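Local coordinates for SnoaL-like polyketide cyclase (Agrobacterium tumefaciens str. C58, PDB 3EHC), which is of unknown function but is probably a SnoaL-like polyketide cyclase of the NTF2 superfamily, and may act on a polyketide-like substrate, at residues L5-N17 / R59-L72. Numbering follows the deposited sequence. Where two conformers were deposited one is given.
Sequences LNDIYLAYLDSLN and RFEAEILVSDATRL
Leu5 sets its CD1 methyl against the backbone of the turn that links strands 62-67 and 71-80, 3.7 Å from Arg71 N; Asp68 OD1 braces that turn through an Asx turn to Thr70 N, which the further bond from Arg71 N extends to an Asx motif. Leu65 divides its methyls between two helix residues, CD1 lying 3.7 Å from Asn6 CG and CD2 3.6 Å from Tyr9 CD2. Asn6 OD1 accepts from Ser67 OG at 2.8 Å, the hydroxyl standing 62° out of the carbonyl plane, while Asn6 ND2 reaches Leu65 O through a water. With CG anti to the backbone N (chi1 -172°), the Tyr9 ring lies between two leucines: Leu72 CD2 sits 3.8 Å from its centroid in a CH-pi contact, and Leu13 CG of the helix itself covers the opposite face toward the rim. The Tyr9 hydroxyl is hydrogen-bonded to that of Tyr104 on strand 96-107. Leu13 CD2 then packs on Phe60 CB, and Leu16 CD2 lies over the Phe60 ring, 4.0 Å from the centroid. Asn17 closes the helix with a pair of hydrogen bonds from its side-chain amide to the backbone of Phe60. OD1 accepts from Phe60 N at 2.8 Å, nearly straight. ND2 donates to Phe60 O (3.0 Å, 176°), and each donor lies in the acceptor's carbonyl plane. Polar amide contacts thus flank the apolar seam, Asn6 to edge strand 62-67 and Asn17 to the loop that leads into it, and the paired bonds to one residue's backbone fix the rotation of the Asn17 amide.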
loop_
_atom_site.group_PDB
_atom_site.type_symbol
_atom_site.label_atom_id
_atom_site.label_comp_id
_atom_site.label_asym_id
_atom_site.label_seq_id
_atom_site.Cartn_x
_atom_site.Cartn_y
_atom_site.Cartn_z
ATOM N N LEU B 5 11.136 14.611 6.540
ATOM C CA LEU B 5 10.783 13.216 6.784
ATOM C C LEU B 5 11.398 12.308 5.737
ATOM O O LEU B 5 11.806 11.206 6.052
ATOM C CB LEU B 5 9.277 13.024 6.834
ATOM C CG LEU B 5 8.635 13.420 8.157
ATOM C CD1 LEU B 5 7.205 12.842 8.155
ATOM C CD2 LEU B 5 9.439 12.941 9.384
ATOM N N ASN B 6 11.460 12.771 4.495
ATOM C CA ASN B 6 12.076 11.976 3.416
ATOM C C ASN B 6 13.539 11.600 3.724
ATOM O O ASN B 6 13.946 10.438 3.541
ATOM C CB ASN B 6 11.997 12.664 2.045
ATOM C CG ASN B 6 10.716 12.339 1.271
ATOM O OD1 ASN B 6 9.760 11.754 1.780
ATOM N ND2 ASN B 6 10.696 12.755 0.019
ATOM N N ASP B 7 14.308 12.575 4.220
ATOM C CA ASP B 7 15.691 12.349 4.584
ATOM C C ASP B 7 15.823 11.392 5.748
ATOM O O ASP B 7 16.658 10.497 5.687
ATOM C CB ASP B 7 16.393 13.664 4.896
ATOM C CG ASP B 7 16.515 14.546 3.689
ATOM O OD1 ASP B 7 16.829 14.040 2.606
ATOM O OD2 ASP B 7 16.311 15.756 3.823
ATOM N N ILE B 8 15.014 11.600 6.798
ATOM C CA ILE B 8 14.990 10.726 7.990
ATOM C C ILE B 8 14.673 9.265 7.551
ATOM O O ILE B 8 15.365 8.320 7.944
ATOM C CB ILE B 8 13.983 11.237 9.053
ATOM C CG1 ILE B 8 14.323 12.684 9.459
ATOM C CG2 ILE B 8 13.995 10.336 10.254
ATOM C CD1 ILE B 8 13.233 13.428 10.185
ATOM N N TYR B 9 13.664 9.121 6.687
ATOM C CA TYR B 9 13.242 7.833 6.203
ATOM C C TYR B 9 14.322 7.103 5.402
ATOM O O TYR B 9 14.540 5.916 5.621
ATOM C CB TYR B 9 11.977 7.966 5.350
ATOM C CG TYR B 9 11.398 6.627 4.977
ATOM C CD1 TYR B 9 10.941 5.757 5.967
ATOM C CD2 TYR B 9 11.301 6.217 3.640
ATOM C CE1 TYR B 9 10.411 4.518 5.645
ATOM C CE2 TYR B 9 10.768 4.967 3.307
ATOM C CZ TYR B 9 10.317 4.126 4.326
ATOM O OH TYR B 9 9.767 2.897 4.053
ATOM N N LEU B 10 14.971 7.796 4.469
ATOM C CA LEU B 10 16.017 7.172 3.669
ATOM C C LEU B 10 17.221 6.780 4.547
ATOM O O LEU B 10 17.844 5.757 4.278
ATOM C CB LEU B 10 16.413 8.047 2.473
ATOM C CG LEU B 10 15.384 8.240 1.349
ATOM C CD1 LEU B 10 15.937 9.123 0.255
ATOM C CD2 LEU B 10 14.948 6.941 0.743
ATOM N N ALA B 11 17.503 7.559 5.605
ATOM C CA ALA B 11 18.539 7.214 6.592
ATOM C C ALA B 11 18.114 5.964 7.388
ATOM O O ALA B 11 18.924 5.106 7.687
ATOM C CB ALA B 11 18.832 8.401 7.526
ATOM N N TYR B 12 16.826 5.858 7.702
ATOM C CA TYR B 12 16.271 4.666 8.377
ATOM C C TYR B 12 16.441 3.412 7.524
ATOM O O TYR B 12 16.895 2.377 8.020
ATOM C CB TYR B 12 14.789 4.903 8.744
ATOM C CG TYR B 12 13.931 3.677 9.011
ATOM C CD1 TYR B 12 14.087 2.921 10.161
ATOM C CD2 TYR B 12 12.919 3.311 8.126
ATOM C CE1 TYR B 12 13.275 1.804 10.415
ATOM C CE2 TYR B 12 12.126 2.199 8.353
ATOM C CZ TYR B 12 12.297 1.450 9.505
ATOM O OH TYR B 12 11.492 0.332 9.728
ATOM N N LEU B 13 16.115 3.525 6.239
ATOM C CA LEU B 13 16.261 2.402 5.302
ATOM C C LEU B 13 17.717 2.014 5.143
ATOM O O LEU B 13 18.028 0.819 5.027
ATOM C CB LEU B 13 15.644 2.719 3.924
ATOM C CG LEU B 13 14.129 2.879 3.819
ATOM C CD1 LEU B 13 13.718 3.009 2.364
ATOM C CD2 LEU B 13 13.385 1.750 4.529
ATOM N N ASP B 14 18.598 3.017 5.142
ATOM C CA ASP B 14 20.026 2.752 5.116
ATOM C C ASP B 14 20.509 1.932 6.298
ATOM O O ASP B 14 21.300 1.016 6.123
ATOM C CB ASP B 14 20.844 4.034 5.064
ATOM C CG ASP B 14 21.667 4.103 3.830
ATOM O OD1 ASP B 14 21.011 4.247 2.762
ATOM O OD2 ASP B 14 22.926 3.968 3.935
ATOM N N SER B 15 20.056 2.284 7.498
ATOM C CA SER B 15 20.437 1.528 8.692
ATOM C C SER B 15 19.905 0.090 8.602
ATOM O O SER B 15 20.585 -0.852 8.998
ATOM C CB SER B 15 20.001 2.222 10.003
ATOM O OG SER B 15 18.646 1.988 10.345
ATOM N N LEU B 16 18.695 -0.071 8.075
ATOM C CA LEU B 16 18.080 -1.388 7.878
ATOM C C LEU B 16 18.909 -2.241 6.919
ATOM O O LEU B 16 19.134 -3.429 7.168
ATOM C CB LEU B 16 16.639 -1.248 7.371
ATOM C CG LEU B 16 15.438 -1.398 8.320
ATOM C CD1 LEU B 16 15.617 -0.738 9.683
ATOM C CD2 LEU B 16 14.154 -0.883 7.637
ATOM N N ASN B 17 19.379 -1.626 5.834
ATOM C CA ASN B 17 20.215 -2.324 4.856
ATOM C C ASN B 17 21.568 -2.753 5.379
ATOM O O ASN B 17 22.132 -3.717 4.883
ATOM C CB ASN B 17 20.371 -1.500 3.587
ATOM C CG ASN B 17 19.118 -1.482 2.775
ATOM O OD1 ASN B 17 18.296 -2.388 2.860
ATOM N ND2 ASN B 17 18.952 -0.450 1.992
ATOM N N ARG B 59 16.737 -6.298 1.007
ATOM C CA ARG B 59 17.257 -4.958 0.805
ATOM C C ARG B 59 16.070 -4.003 0.566
ATOM O O ARG B 59 15.150 -4.306 -0.195
ATOM C CB ARG B 59 18.216 -4.954 -0.380
ATOM C CG ARG B 59 18.715 -3.595 -0.764
ATOM C CD ARG B 59 19.861 -3.652 -1.746
ATOM N NE ARG B 59 20.909 -2.728 -1.310
ATOM C CZ ARG B 59 20.849 -1.404 -1.417
ATOM N NH1 ARG B 59 19.798 -0.809 -1.974
ATOM N NH2 ARG B 59 21.854 -0.669 -0.962
ATOM N N PHE B 60 16.128 -2.846 1.211
ATOM C CA PHE B 60 15.064 -1.860 1.203
ATOM C C PHE B 60 15.390 -0.715 0.248
ATOM O O PHE B 60 16.444 -0.098 0.323
ATOM C CB PHE B 60 14.862 -1.332 2.616
ATOM C CG PHE B 60 14.304 -2.342 3.563
ATOM C CD1 PHE B 60 15.143 -3.211 4.236
ATOM C CD2 PHE B 60 12.940 -2.417 3.787
ATOM C CE1 PHE B 60 14.629 -4.157 5.140
ATOM C CE2 PHE B 60 12.406 -3.362 4.690
ATOM C CZ PHE B 60 13.255 -4.224 5.373
ATOM N N GLU B 61 14.459 -0.454 -0.646
ATOM C CA GLU B 61 14.603 0.537 -1.669
ATOM C C GLU B 61 13.222 1.101 -1.974
ATOM O O GLU B 61 12.349 0.354 -2.375
ATOM C CB GLU B 61 15.148 -0.184 -2.894
ATOM C CG GLU B 61 15.407 0.674 -4.117
ATOM C CD GLU B 61 16.875 0.874 -4.378
ATOM O OE1 GLU B 61 17.687 -0.016 -4.013
ATOM O OE2 GLU B 61 17.205 1.927 -4.954
ATOM N N ALA B 62 13.038 2.410 -1.790
ATOM C CA ALA B 62 11.775 3.092 -2.066
ATOM C C ALA B 62 11.699 3.519 -3.535
ATOM O O ALA B 62 12.579 4.196 -4.014
ATOM C CB ALA B 62 11.640 4.307 -1.154
ATOM N N GLU B 63 10.651 3.080 -4.231
ATOM C CA GLU B 63 10.352 3.541 -5.590
ATOM C C GLU B 63 9.673 4.908 -5.537
ATOM O O GLU B 63 10.064 5.829 -6.251
ATOM C CB GLU B 63 9.450 2.533 -6.328
ATOM C CG GLU B 63 9.035 2.958 -7.759
ATOM C CD GLU B 63 8.052 2.015 -8.417
ATOM O OE1 GLU B 63 8.200 0.796 -8.250
ATOM O OE2 GLU B 63 7.141 2.492 -9.130
ATOM N N ILE B 64 8.661 5.025 -4.688
ATOM C CA ILE B 64 7.854 6.253 -4.568
ATOM C C ILE B 64 7.813 6.625 -3.106
ATOM O O ILE B 64 7.628 5.754 -2.274
ATOM C CB ILE B 64 6.372 6.134 -5.061
ATOM C CG1 ILE B 64 6.278 5.524 -6.465
ATOM C CG2 ILE B 64 5.706 7.538 -4.988
ATOM C CD1 ILE B 64 4.915 5.023 -6.846
ATOM N N LEU B 65 8.048 7.901 -2.814
ATOM C CA LEU B 65 7.874 8.493 -1.493
ATOM C C LEU B 65 6.933 9.720 -1.609
ATOM O O LEU B 65 7.131 10.584 -2.474
ATOM C CB LEU B 65 9.200 8.993 -0.901
ATOM C CG LEU B 65 10.344 8.058 -0.531
ATOM C CD1 LEU B 65 11.469 8.913 0.081
ATOM C CD2 LEU B 65 9.873 6.941 0.424
ATOM N N VAL B 66 5.904 9.764 -0.757
ATOM C CA VAL B 66 5.031 10.920 -0.629
ATOM C C VAL B 66 4.970 11.292 0.854
ATOM O O VAL B 66 4.712 10.446 1.717
ATOM C CB VAL B 66 3.594 10.669 -1.098
ATOM C CG1 VAL B 66 2.900 12.013 -1.290
ATOM C CG2 VAL B 66 3.518 9.821 -2.376
ATOM N N SER B 67 5.202 12.552 1.165
ATOM C CA SER B 67 5.192 12.960 2.565
ATOM C C SER B 67 4.758 14.399 2.792
ATOM O O SER B 67 4.841 15.272 1.907
ATOM C CB SER B 67 6.564 12.706 3.211
ATOM O OG SER B 67 7.588 13.416 2.540
ATOM N N ASP B 68 4.304 14.639 4.016
ATOM C CA ASP B 68 4.011 15.996 4.478
ATOM C C ASP B 68 4.725 16.233 5.819
ATOM O O ASP B 68 5.789 15.659 6.064
ATOM C CB ASP B 68 2.500 16.272 4.508
ATOM C CG ASP B 68 1.723 15.297 5.380
ATOM O OD1 ASP B 68 2.277 14.819 6.392
ATOM O OD2 ASP B 68 0.542 15.017 5.047
ATOM N N ALA B 69 4.171 17.074 6.675
ATOM C CA ALA B 69 4.862 17.418 7.904
ATOM C C ALA B 69 4.940 16.219 8.856
ATOM O O ALA B 69 5.958 16.047 9.533
ATOM C CB ALA B 69 4.196 18.612 8.585
ATOM N N THR B 70 3.883 15.402 8.907
ATOM C CA THR B 70 3.782 14.355 9.929
ATOM C C THR B 70 3.745 12.947 9.383
ATOM O O THR B 70 3.925 12.003 10.147
ATOM C CB THR B 70 2.558 14.583 10.878
ATOM O OG1 THR B 70 1.330 14.464 10.149
ATOM C CG2 THR B 70 2.652 15.974 11.565
ATOM N N ARG B 71 3.523 12.784 8.082
ATOM C CA ARG B 71 3.294 11.449 7.541
ATOM C C ARG B 71 4.114 11.173 6.292
ATOM O O ARG B 71 4.433 12.082 5.533
ATOM C CB ARG B 71 1.812 11.270 7.246
ATOM C CG ARG B 71 0.889 11.391 8.452
ATOM C CD ARG B 71 -0.566 11.152 8.039
ATOM N NE ARG B 71 -1.208 10.105 8.845
ATOM C CZ ARG B 71 -2.088 10.318 9.830
ATOM N NH1 ARG B 71 -2.467 11.558 10.156
ATOM N NH2 ARG B 71 -2.586 9.279 10.507
ATOM N N LEU B 72 4.450 9.901 6.095
ATOM C CA LEU B 72 5.153 9.462 4.875
ATOM C C LEU B 72 4.524 8.162 4.375
ATOM O O LEU B 72 4.203 7.273 5.177
ATOM C CB LEU B 72 6.678 9.313 5.104
ATOM C CG LEU B 72 7.570 8.838 3.943
ATOM C CD1 LEU B 72 8.939 9.450 4.010
ATOM C CD2 LEU B 72 7.670 7.275 3.917
HETATM O O HOH W 1 8.505 13.067 -1.703
#